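Local coordinates for (R)-specific secondary-alkylsulfatase (Pseudomonas sp., PDB 2YHE), which hydrolyses secondary alkyl sulfates enantioselectively with inversion of configuration, as a zinc-dependent dimeric enzyme of the metallo-beta-lactamase superfamily, giving (S)-alcohols and sulfate, at residues 53-58 with 409-414; 281-286 with 299-304; 349-354 with 363-368. One frame throughout, in Å; residues are numbered along the deposited sequence.

Interaction 1. Residues 53-58 with 409-414; sequences PFADRE and RKWYLR
Proline on tryptophan is the heart of this loop-to-loop surface contact, in which Pro53, from the loop between helices 39-50 and 58-64, lies against Trp411, from the loop between helices 393-399 and 420-431. CG of Pro53 rests over one face of the indole, 3.9 Å from the centroid of the five-membered ring and 18° off its normal, a CH-pi contact. The same atom lies 3.7 Å from CE2 of Trp411, on the bond the two rings share. Trp411 CG stands anti to its own carbonyl carbon (chi1 -87°), which swings the indole across to the proline. Both loops lie on the outside of the alkylsulfatase, where the segment near the N-terminus meets residues 409-414 of the family's dimerisation region, although no second subunit touches either segment. Ala55 comes in at the edge of the indole, its CB 4.1 Å from CD1 of Trp411. The bent chain of Arg409 brings its guanidinium round, with CD of Pro53 over one face and 4.0 Å from NH2 of Arg409. That NH2 is hydrogen-bonded to Asn51 O, which helps to hold the group beside the proline, while Arg107 adds a cation-pi contact to Trp411.

Interaction 2. Residues 281-286 with 299-304; sequences ELEFQL and YLPQFK
Glu281 lays its carboxylate over the side-chain amide of Gln302, the two planes only 12° apart and stacked although the chains that carry them cross at about a right angle. CD of Glu281 lies 3.7 Å from CG of Gln302, and OE1 of the glutamate also reaches CB of Pro301, at 3.6 Å. The amide oxygen of Gln302 also takes a bond from the strand: Glu281 N donates to Gln302 OE1 over 2.8 Å in a nearly straight bond (167°), the N-H coming in well above the plane of the amide. A water bridges Gln302 N and Gln302 OE1, accepting from the first and donating to the second, and lies near Glu281 O, a link too short in the model to be relied on. Arg274 of strand 272-277 holds Glu281 OE1 in a salt bridge, and Gly279 O of the turn that follows it accepts from Gln302 NE2.

Further along, Glu283 and Tyr299 form an antiparallel hydrogen-bonded pair, with Tyr299 N to Glu283 O at 2.7 Å and Glu283 N to Tyr299 O at 3.0 Å. Their side chains leave the same face of the sheet and set off alike, CG anti to the backbone N in both (chi1 -173° in the glutamate). The carboxylate and ring planes stand nearly perpendicular, OE1 of Glu283 being 4.0 Å from CD2 of Tyr299. Helix 330-344 lies over this face and supplies Lys343 and Tyr344 to Glu283 OE2. Elsewhere Leu282 CD1 and Leu300 CD2 meet at 3.7 Å, where the two side chains run alongside each other in the same direction. Together these features describe a beta hairpin of strands 280-286 and 296-300, within one sheet of the metallo-beta-lactamase fold, closed at its open end by a glutamine that bonds back to the backbone.

Interaction 3. Residues 349-354 with 363-368; sequences DVLIQQ and DKVRTY
Leu351 and Val365 meet at a slant, side chain across side chain, where strand 350-352 runs under helix 363-368 with axes 8.3 Å apart and at 50°. CB and CD1 of the leucine both approach CB of Val365, the CB atoms being 4.1 Å apart, while CG1 of the valine leans over the strand backbone toward Leu351 N. The leucine CG is anti to the backbone N (chi1 -165°), and this lets the isopropyl end reach two helix residues at once. Its other branch, CD2, comes 4.1 Å from CE2 of Tyr368, whose side chain crosses the leucine at about a right angle. Farther along the strand direction, the side chain of Gln353, modelled in two conformers, comes near the phenol in a position that is doubtful; this residue lies in the neighbourhood of the zinc ligand His355. Both segments pack on strand 359-360, through Val359. Tyr368 OH is hydrogen-bonded to Ala312 O, which satisfies the hydroxyl and helps to hold the ring in position. Chemically the contact is an apolar core of branched chains and one ring, which implies that strand and helix are held here mainly by shape and dispersion.

In the fold
Interactions 2 and 3 share one sheet and follow one another along the chain, hairpin first, and their centres lie 14 Å apart; Lys304 and Asp349 join them by a long, weak ion pair. Interaction 1 spans both, since its ends at residues 53-58 and 409-414 bracket the entire metallo-beta-lactamase region. It stands 28 Å from interaction 2 between centres, with about 17 Å between nearest atoms. Interactions 1 and 3 have centres 15 Å apart and are in contact, Tyr412 packing on Tyr368 of helix 362-388. The three thus run from the sheet's hairpin through that helix to residues 409-414, consistent with helix 362-388 linking the metallo-beta-lactamase part to the dimerisation region.

Interaction 1. Residues 53-58 with 409-414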
loop_
_atom_site.group_PDB
_atom_site.type_symbol
_atom_site.label_atom_id
_atom_site.label_comp_id
_atom_site.label_asym_id
_atom_site.label_seq_id
_atom_site.Cartn_x
_atom_site.Cartn_y
_atom_site.Cartn_z
ATOM N N PRO A 53 4.236 -33.530 8.232
ATOM C CA PRO A 53 3.100 -34.444 7.986
ATOM C C PRO A 53 3.430 -35.540 6.972
ATOM O O PRO A 53 3.649 -35.264 5.800
ATOM C CB PRO A 53 1.974 -33.513 7.534
ATOM C CG PRO A 53 2.667 -32.288 7.046
ATOM C CD PRO A 53 3.922 -32.145 7.822
ATOM N N PHE A 54 3.499 -36.792 7.445
ATOM C CA PHE A 54 3.845 -37.952 6.613
ATOM C C PHE A 54 2.755 -38.406 5.609
ATOM O O PHE A 54 2.775 -39.554 5.143
ATOM C CB PHE A 54 4.445 -39.103 7.454
ATOM C CG PHE A 54 5.659 -38.701 8.268
ATOM C CD1 PHE A 54 6.924 -38.655 7.690
ATOM C CD2 PHE A 54 5.534 -38.364 9.613
ATOM C CE1 PHE A 54 8.044 -38.279 8.448
ATOM C CE2 PHE A 54 6.652 -37.970 10.364
ATOM C CZ PHE A 54 7.897 -37.939 9.778
ATOM N N ALA A 55 1.852 -37.459 5.218
ATOM C CA ALA A 55 0.775 -37.630 4.226
ATOM C C ALA A 55 1.383 -37.908 2.835
ATOM O O ALA A 55 0.667 -38.264 1.898
ATOM C CB ALA A 55 -0.088 -36.371 4.180
ATOM N N ASP A 56 2.722 -37.731 2.751
ATOM C CA ASP A 56 3.670 -37.897 1.656
ATOM C C ASP A 56 3.135 -37.941 0.229
ATOM O O ASP A 56 2.636 -36.922 -0.244
ATOM C CB ASP A 56 4.741 -38.959 1.988
ATOM C CG ASP A 56 5.966 -38.379 2.685
ATOM O OD1 ASP A 56 5.847 -37.970 3.872
ATOM O OD2 ASP A 56 7.044 -38.333 2.049
ATOM N N ARG A 57 3.273 -39.089 -0.459
ATOM C CA ARG A 57 2.888 -39.380 -1.844
ATOM C C ARG A 57 1.622 -38.715 -2.399
ATOM O O ARG A 57 1.515 -38.620 -3.616
ATOM C CB ARG A 57 2.878 -40.899 -2.092
ATOM C CG ARG A 57 4.176 -41.612 -1.697
ATOM C CD ARG A 57 5.163 -41.810 -2.851
ATOM N NE ARG A 57 6.039 -40.655 -3.092
ATOM C CZ ARG A 57 7.173 -40.405 -2.438
ATOM N NH1 ARG A 57 7.568 -41.199 -1.448
ATOM N NH2 ARG A 57 7.907 -39.349 -2.753
ATOM N N GLU A 58 0.685 -38.242 -1.537
ATOM C CA GLU A 58 -0.544 -37.577 -1.978
ATOM C C GLU A 58 -0.296 -36.470 -3.002
ATOM O O GLU A 58 -0.948 -36.459 -4.044
ATOM C CB GLU A 58 -1.374 -37.059 -0.807
ATOM C CG GLU A 58 -2.840 -37.061 -1.177
ATOM C CD GLU A 58 -3.730 -36.112 -0.405
ATOM O OE1 GLU A 58 -3.568 -34.878 -0.557
ATOM O OE2 GLU A 58 -4.642 -36.607 0.296
ATOM N N ARG A 409 -1.476 -28.111 9.670
ATOM C CA ARG A 409 -1.260 -29.498 9.276
ATOM C C ARG A 409 -1.320 -29.818 7.771
ATOM O O ARG A 409 -0.988 -30.940 7.378
ATOM C CB ARG A 409 -2.129 -30.456 10.125
ATOM C CG ARG A 409 -1.560 -30.802 11.530
ATOM C CD ARG A 409 -0.272 -31.623 11.570
ATOM N NE ARG A 409 0.935 -30.787 11.458
ATOM C CZ ARG A 409 2.178 -31.262 11.486
ATOM N NH1 ARG A 409 2.396 -32.566 11.618
ATOM N NH2 ARG A 409 3.211 -30.441 11.368
ATOM N N LYS A 410 -1.667 -28.834 6.923
ATOM C CA LYS A 410 -1.772 -29.038 5.478
ATOM C C LYS A 410 -0.485 -28.699 4.738
ATOM O O LYS A 410 0.130 -27.668 5.016
ATOM C CB LYS A 410 -2.944 -28.232 4.913
ATOM C CG LYS A 410 -4.204 -28.254 5.788
ATOM C CD LYS A 410 -4.941 -29.600 5.750
ATOM C CE LYS A 410 -6.073 -29.654 6.747
ATOM N NZ LYS A 410 -7.319 -30.166 6.120
ATOM N N TRP A 411 -0.064 -29.577 3.798
ATOM C CA TRP A 411 1.138 -29.379 2.982
ATOM C C TRP A 411 1.024 -28.168 2.067
ATOM O O TRP A 411 2.005 -27.457 1.850
ATOM C CB TRP A 411 1.396 -30.604 2.083
ATOM C CG TRP A 411 2.201 -31.716 2.699
ATOM C CD1 TRP A 411 1.807 -33.012 2.850
ATOM C CD2 TRP A 411 3.573 -31.659 3.145
ATOM N NE1 TRP A 411 2.818 -33.756 3.407
ATOM C CE2 TRP A 411 3.917 -32.956 3.592
ATOM C CE3 TRP A 411 4.545 -30.638 3.219
ATOM C CZ2 TRP A 411 5.187 -33.260 4.115
ATOM C CZ3 TRP A 411 5.794 -30.940 3.749
ATOM C CH2 TRP A 411 6.102 -32.234 4.195
ATOM N N TYR A 412 -0.172 -27.974 1.478
ATOM C CA TYR A 412 -0.470 -26.926 0.515
ATOM C C TYR A 412 -0.632 -25.542 1.096
ATOM O O TYR A 412 -0.927 -24.608 0.354
ATOM C CB TYR A 412 -1.678 -27.325 -0.343
ATOM C CG TYR A 412 -2.898 -27.767 0.439
ATOM C CD1 TYR A 412 -3.803 -26.837 0.944
ATOM C CD2 TYR A 412 -3.192 -29.119 0.602
ATOM C CE1 TYR A 412 -4.939 -27.237 1.628
ATOM C CE2 TYR A 412 -4.324 -29.534 1.293
ATOM C CZ TYR A 412 -5.198 -28.591 1.802
ATOM O OH TYR A 412 -6.325 -29.038 2.442
ATOM N N LEU A 413 -0.459 -25.407 2.413
ATOM C CA LEU A 413 -0.589 -24.145 3.133
ATOM C C LEU A 413 0.746 -23.697 3.774
ATOM O O LEU A 413 0.788 -22.654 4.451
ATOM C CB LEU A 413 -1.686 -24.296 4.202
ATOM C CG LEU A 413 -3.090 -23.769 3.931
ATOM C CD1 LEU A 413 -3.426 -23.612 2.425
ATOM C CD2 LEU A 413 -4.098 -24.596 4.661
ATOM N N ARG A 414 1.837 -24.456 3.548
ATOM C CA ARG A 414 3.136 -24.096 4.107
ATOM C C ARG A 414 3.686 -22.811 3.495
ATOM O O ARG A 414 3.395 -22.464 2.321
ATOM C CB ARG A 414 4.171 -25.221 3.948
ATOM C CG ARG A 414 3.799 -26.639 4.469
ATOM C CD ARG A 414 3.395 -26.724 5.921
ATOM N NE ARG A 414 4.422 -26.191 6.825
ATOM C CZ ARG A 414 4.219 -25.928 8.115
ATOM N NH1 ARG A 414 3.027 -26.129 8.661
ATOM N NH2 ARG A 414 5.205 -25.445 8.867
#

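Interaction 2. Residues 281-286 with 299-304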
loop_
_atom_site.group_PDB
_atom_site.type_symbol
_atom_site.label_atom_id
_atom_site.label_comp_id
_atom_site.label_asym_id
_atom_site.label_seq_id
_atom_site.Cartn_x
_atom_site.Cartn_y
_atom_site.Cartn_z
ATOM N N GLU A 281 -16.410 -23.005 -23.798
ATOM C CA GLU A 281 -17.119 -22.199 -22.808
ATOM C C GLU A 281 -16.141 -21.764 -21.704
ATOM O O GLU A 281 -15.566 -22.601 -20.993
ATOM C CB GLU A 281 -18.292 -22.990 -22.212
ATOM C CG GLU A 281 -19.503 -23.104 -23.124
ATOM C CD GLU A 281 -20.603 -24.049 -22.670
ATOM O OE1 GLU A 281 -20.728 -24.301 -21.445
ATOM O OE2 GLU A 281 -21.346 -24.537 -23.556
ATOM N N LEU A 282 -15.928 -20.445 -21.614
ATOM C CA LEU A 282 -15.037 -19.772 -20.653
ATOM C C LEU A 282 -15.899 -18.935 -19.687
ATOM O O LEU A 282 -16.649 -18.073 -20.134
ATOM C CB LEU A 282 -14.075 -18.834 -21.432
ATOM C CG LEU A 282 -12.707 -19.312 -21.916
ATOM C CD1 LEU A 282 -12.618 -20.786 -22.142
ATOM C CD2 LEU A 282 -12.224 -18.491 -23.086
ATOM N N GLU A 283 -15.808 -19.194 -18.390
ATOM C CA GLU A 283 -16.527 -18.410 -17.386
ATOM C C GLU A 283 -15.503 -17.732 -16.453
ATOM O O GLU A 283 -14.919 -18.377 -15.575
ATOM C CB GLU A 283 -17.551 -19.252 -16.597
ATOM C CG GLU A 283 -18.426 -18.412 -15.672
ATOM C CD GLU A 283 -19.551 -19.109 -14.921
ATOM O OE1 GLU A 283 -20.041 -20.172 -15.375
ATOM O OE2 GLU A 283 -19.972 -18.552 -13.883
ATOM N N PHE A 284 -15.287 -16.430 -16.672
ATOM C CA PHE A 284 -14.346 -15.602 -15.918
ATOM C C PHE A 284 -14.941 -15.037 -14.625
ATOM O O PHE A 284 -16.062 -14.534 -14.629
ATOM C CB PHE A 284 -13.835 -14.437 -16.776
ATOM C CG PHE A 284 -13.326 -14.824 -18.141
ATOM C CD1 PHE A 284 -12.079 -15.425 -18.294
ATOM C CD2 PHE A 284 -14.076 -14.556 -19.282
ATOM C CE1 PHE A 284 -11.591 -15.747 -19.561
ATOM C CE2 PHE A 284 -13.587 -14.879 -20.550
ATOM C CZ PHE A 284 -12.345 -15.467 -20.683
ATOM N N GLN A 285 -14.166 -15.107 -13.526
ATOM C CA GLN A 285 -14.513 -14.568 -12.204
ATOM C C GLN A 285 -13.460 -13.536 -11.874
ATOM O O GLN A 285 -12.322 -13.921 -11.631
ATOM C CB GLN A 285 -14.504 -15.666 -11.112
ATOM C CG GLN A 285 -14.612 -15.081 -9.704
ATOM C CD GLN A 285 -14.277 -16.029 -8.593
ATOM O OE1 GLN A 285 -13.744 -17.114 -8.804
ATOM N NE2 GLN A 285 -14.564 -15.627 -7.366
ATOM N N LEU A 286 -13.806 -12.243 -11.885
ATOM C CA LEU A 286 -12.822 -11.213 -11.556
ATOM C C LEU A 286 -12.405 -11.325 -10.070
ATOM O O LEU A 286 -13.249 -11.573 -9.197
ATOM C CB LEU A 286 -13.350 -9.811 -11.823
ATOM C CG LEU A 286 -13.380 -9.282 -13.219
ATOM C CD1 LEU A 286 -13.794 -7.836 -13.188
ATOM C CD2 LEU A 286 -12.007 -9.386 -13.918
ATOM N N TYR A 299 -13.409 -20.585 -14.976
ATOM C CA TYR A 299 -14.157 -21.821 -14.823
ATOM C C TYR A 299 -14.438 -22.406 -16.215
ATOM O O TYR A 299 -14.735 -21.663 -17.167
ATOM C CB TYR A 299 -15.442 -21.611 -14.020
ATOM C CG TYR A 299 -16.217 -22.900 -13.809
ATOM C CD1 TYR A 299 -15.701 -23.929 -13.021
ATOM C CD2 TYR A 299 -17.449 -23.104 -14.426
ATOM C CE1 TYR A 299 -16.383 -25.133 -12.864
ATOM C CE2 TYR A 299 -18.150 -24.296 -14.262
ATOM C CZ TYR A 299 -17.609 -25.309 -13.484
ATOM O OH TYR A 299 -18.289 -26.484 -13.328
ATOM N N LEU A 300 -14.265 -23.729 -16.349
ATOM C CA LEU A 300 -14.499 -24.432 -17.615
ATOM C C LEU A 300 -15.702 -25.347 -17.452
ATOM O O LEU A 300 -15.577 -26.445 -16.898
ATOM C CB LEU A 300 -13.234 -25.158 -18.105
ATOM C CG LEU A 300 -12.007 -24.242 -18.305
ATOM C CD1 LEU A 300 -10.782 -25.032 -18.588
ATOM C CD2 LEU A 300 -12.213 -23.254 -19.433
ATOM N N PRO A 301 -16.906 -24.809 -17.799
ATOM C CA PRO A 301 -18.164 -25.568 -17.571
ATOM C C PRO A 301 -18.222 -26.963 -18.197
ATOM O O PRO A 301 -18.613 -27.936 -17.527
ATOM C CB PRO A 301 -19.262 -24.639 -18.141
ATOM C CG PRO A 301 -18.648 -23.298 -18.241
ATOM C CD PRO A 301 -17.182 -23.475 -18.393
ATOM N N GLN A 302 -17.799 -27.049 -19.483
ATOM C CA GLN A 302 -17.792 -28.264 -20.292
ATOM C C GLN A 302 -16.868 -29.339 -19.734
ATOM O O GLN A 302 -17.056 -30.514 -20.052
ATOM C CB GLN A 302 -17.385 -27.950 -21.738
ATOM C CG GLN A 302 -18.254 -26.924 -22.458
ATOM C CD GLN A 302 -17.434 -26.247 -23.528
ATOM O OE1 GLN A 302 -16.341 -25.727 -23.277
ATOM N NE2 GLN A 302 -17.937 -26.241 -24.750
ATOM N N PHE A 303 -15.877 -28.942 -18.909
ATOM C CA PHE A 303 -14.907 -29.861 -18.318
ATOM C C PHE A 303 -15.133 -30.113 -16.856
ATOM O O PHE A 303 -14.552 -31.064 -16.339
ATOM C CB PHE A 303 -13.487 -29.318 -18.498
ATOM C CG PHE A 303 -13.056 -29.191 -19.937
ATOM C CD1 PHE A 303 -13.389 -28.057 -20.685
ATOM C CD2 PHE A 303 -12.310 -30.195 -20.545
ATOM C CE1 PHE A 303 -12.986 -27.935 -22.020
ATOM C CE2 PHE A 303 -11.895 -30.067 -21.873
ATOM C CZ PHE A 303 -12.226 -28.932 -22.600
ATOM N N LYS A 304 -15.942 -29.273 -16.174
ATOM C CA LYS A 304 -16.139 -29.328 -14.722
ATOM C C LYS A 304 -14.748 -29.101 -14.021
ATOM O O LYS A 304 -14.349 -29.830 -13.097
ATOM C CB LYS A 304 -16.846 -30.624 -14.268
ATOM C CG LYS A 304 -18.350 -30.674 -14.577
ATOM C CD LYS A 304 -19.001 -31.910 -13.922
ATOM C CE LYS A 304 -19.389 -31.699 -12.459
ATOM N NZ LYS A 304 -19.289 -32.944 -11.642
HETATM O O HOH W 1 -15.684 -25.124 -20.712
#

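Interaction 3. Residues 349-354 with 363-368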
loop_
_atom_site.group_PDB
_atom_site.type_symbol
_atom_site.label_atom_id
_atom_site.label_comp_id
_atom_site.label_asym_id
_atom_site.label_seq_id
_atom_site.Cartn_x
_atom_site.Cartn_y
_atom_site.Cartn_z
ATOM N N ASP A 349 -14.417 -31.096 -10.716
ATOM C CA ASP A 349 -13.850 -32.429 -10.555
ATOM C C ASP A 349 -12.360 -32.394 -10.353
ATOM O O ASP A 349 -11.783 -33.296 -9.737
ATOM C CB ASP A 349 -14.252 -33.330 -11.750
ATOM C CG ASP A 349 -15.725 -33.677 -11.732
ATOM O OD1 ASP A 349 -16.269 -33.920 -10.621
ATOM O OD2 ASP A 349 -16.342 -33.703 -12.824
ATOM N N VAL A 350 -11.743 -31.359 -10.901
ATOM C CA VAL A 350 -10.309 -31.113 -10.807
ATOM C C VAL A 350 -10.056 -29.616 -10.864
ATOM O O VAL A 350 -10.663 -28.916 -11.668
ATOM C CB VAL A 350 -9.420 -31.992 -11.764
ATOM C CG1 VAL A 350 -10.019 -32.115 -13.153
ATOM C CG2 VAL A 350 -7.979 -31.494 -11.832
ATOM N N LEU A 351 -9.233 -29.130 -9.931
ATOM C CA LEU A 351 -8.813 -27.742 -9.817
ATOM C C LEU A 351 -7.430 -27.653 -10.432
ATOM O O LEU A 351 -6.538 -28.373 -10.004
ATOM C CB LEU A 351 -8.728 -27.364 -8.346
ATOM C CG LEU A 351 -8.650 -25.897 -8.020
ATOM C CD1 LEU A 351 -9.540 -25.591 -6.861
ATOM C CD2 LEU A 351 -7.226 -25.484 -7.697
ATOM N N ILE A 352 -7.259 -26.795 -11.446
ATOM C CA ILE A 352 -5.973 -26.554 -12.094
ATOM C C ILE A 352 -5.485 -25.129 -11.793
ATOM O O ILE A 352 -6.304 -24.236 -11.586
ATOM C CB ILE A 352 -5.988 -26.906 -13.590
ATOM C CG1 ILE A 352 -6.894 -25.953 -14.419
ATOM C CG2 ILE A 352 -6.363 -28.379 -13.790
ATOM C CD1 ILE A 352 -6.655 -25.939 -15.890
ATOM N N GLN A 353 -4.149 -24.931 -11.709
ATOM C CA GLN A 353 -3.530 -23.623 -11.400
ATOM C C GLN A 353 -2.471 -23.263 -12.428
ATOM O O GLN A 353 -1.974 -24.137 -13.142
ATOM C CB GLN A 353 -2.870 -23.581 -9.997
ATOM C CG GLN A 353 -3.732 -23.971 -8.815
ATOM C CD GLN A 353 -3.562 -25.424 -8.493
ATOM O OE1 GLN A 353 -3.812 -26.309 -9.324
ATOM N NE2 GLN A 353 -3.135 -25.701 -7.273
ATOM N N GLN A 354 -2.083 -21.984 -12.446
ATOM C CA GLN A 354 -1.058 -21.476 -13.340
ATOM C C GLN A 354 0.382 -21.581 -12.772
ATOM O O GLN A 354 1.343 -21.096 -13.370
ATOM C CB GLN A 354 -1.452 -20.109 -13.922
ATOM C CG GLN A 354 -2.730 -20.161 -14.771
ATOM C CD GLN A 354 -2.639 -21.091 -15.964
ATOM O OE1 GLN A 354 -3.114 -22.231 -15.941
ATOM N NE2 GLN A 354 -2.027 -20.626 -17.031
ATOM N N ASP A 363 -14.291 -33.530 -3.476
ATOM C CA ASP A 363 -14.055 -33.603 -2.025
ATOM C C ASP A 363 -12.785 -32.851 -1.619
ATOM O O ASP A 363 -12.777 -32.045 -0.688
ATOM C CB ASP A 363 -13.944 -35.086 -1.578
ATOM C CG ASP A 363 -13.196 -36.016 -2.545
ATOM O OD1 ASP A 363 -13.782 -36.381 -3.599
ATOM O OD2 ASP A 363 -12.037 -36.386 -2.242
ATOM N N LYS A 364 -11.691 -33.164 -2.330
ATOM C CA LYS A 364 -10.354 -32.619 -2.076
ATOM C C LYS A 364 -10.280 -31.148 -2.473
ATOM O O LYS A 364 -9.692 -30.348 -1.729
ATOM C CB LYS A 364 -9.260 -33.471 -2.751
ATOM C CG LYS A 364 -8.937 -34.771 -2.005
ATOM C CD LYS A 364 -7.536 -35.268 -2.352
ATOM C CE LYS A 364 -7.519 -36.682 -2.906
ATOM N NZ LYS A 364 -6.178 -37.052 -3.447
ATOM N N VAL A 365 -10.925 -30.790 -3.614
ATOM C CA VAL A 365 -10.968 -29.405 -4.084
ATOM C C VAL A 365 -11.753 -28.511 -3.134
ATOM O O VAL A 365 -11.324 -27.383 -2.878
ATOM C CB VAL A 365 -11.245 -29.144 -5.605
ATOM C CG1 VAL A 365 -11.021 -30.384 -6.472
ATOM C CG2 VAL A 365 -12.617 -28.558 -5.840
ATOM N N ARG A 366 -12.859 -29.024 -2.570
ATOM C CA ARG A 366 -13.682 -28.262 -1.637
ATOM C C ARG A 366 -12.952 -28.008 -0.333
ATOM O O ARG A 366 -13.047 -26.901 0.205
ATOM C CB ARG A 366 -15.066 -28.897 -1.419
ATOM C CG ARG A 366 -16.041 -28.663 -2.571
ATOM C CD ARG A 366 -17.414 -29.259 -2.329
ATOM N NE ARG A 366 -17.384 -30.723 -2.270
ATOM C CZ ARG A 366 -17.495 -31.515 -3.338
ATOM N NH1 ARG A 366 -17.629 -30.992 -4.554
ATOM N NH2 ARG A 366 -17.448 -32.831 -3.202
ATOM N N THR A 367 -12.171 -28.995 0.140
ATOM C CA THR A 367 -11.388 -28.863 1.373
ATOM C C THR A 367 -10.268 -27.834 1.174
ATOM O O THR A 367 -10.075 -26.944 2.018
ATOM C CB THR A 367 -10.879 -30.224 1.833
ATOM O OG1 THR A 367 -11.992 -31.067 2.050
ATOM C CG2 THR A 367 -10.094 -30.140 3.146
ATOM N N TYR A 368 -9.566 -27.950 0.025
ATOM C CA TYR A 368 -8.467 -27.100 -0.404
ATOM C C TYR A 368 -8.891 -25.629 -0.414
ATOM O O TYR A 368 -8.275 -24.826 0.287
ATOM C CB TYR A 368 -8.023 -27.562 -1.794
ATOM C CG TYR A 368 -6.810 -26.878 -2.364
ATOM C CD1 TYR A 368 -5.534 -27.346 -2.091
ATOM C CD2 TYR A 368 -6.941 -25.830 -3.276
ATOM C CE1 TYR A 368 -4.415 -26.754 -2.656
ATOM C CE2 TYR A 368 -5.826 -25.220 -3.844
ATOM C CZ TYR A 368 -4.566 -25.692 -3.537
ATOM O OH TYR A 368 -3.473 -25.103 -4.113
#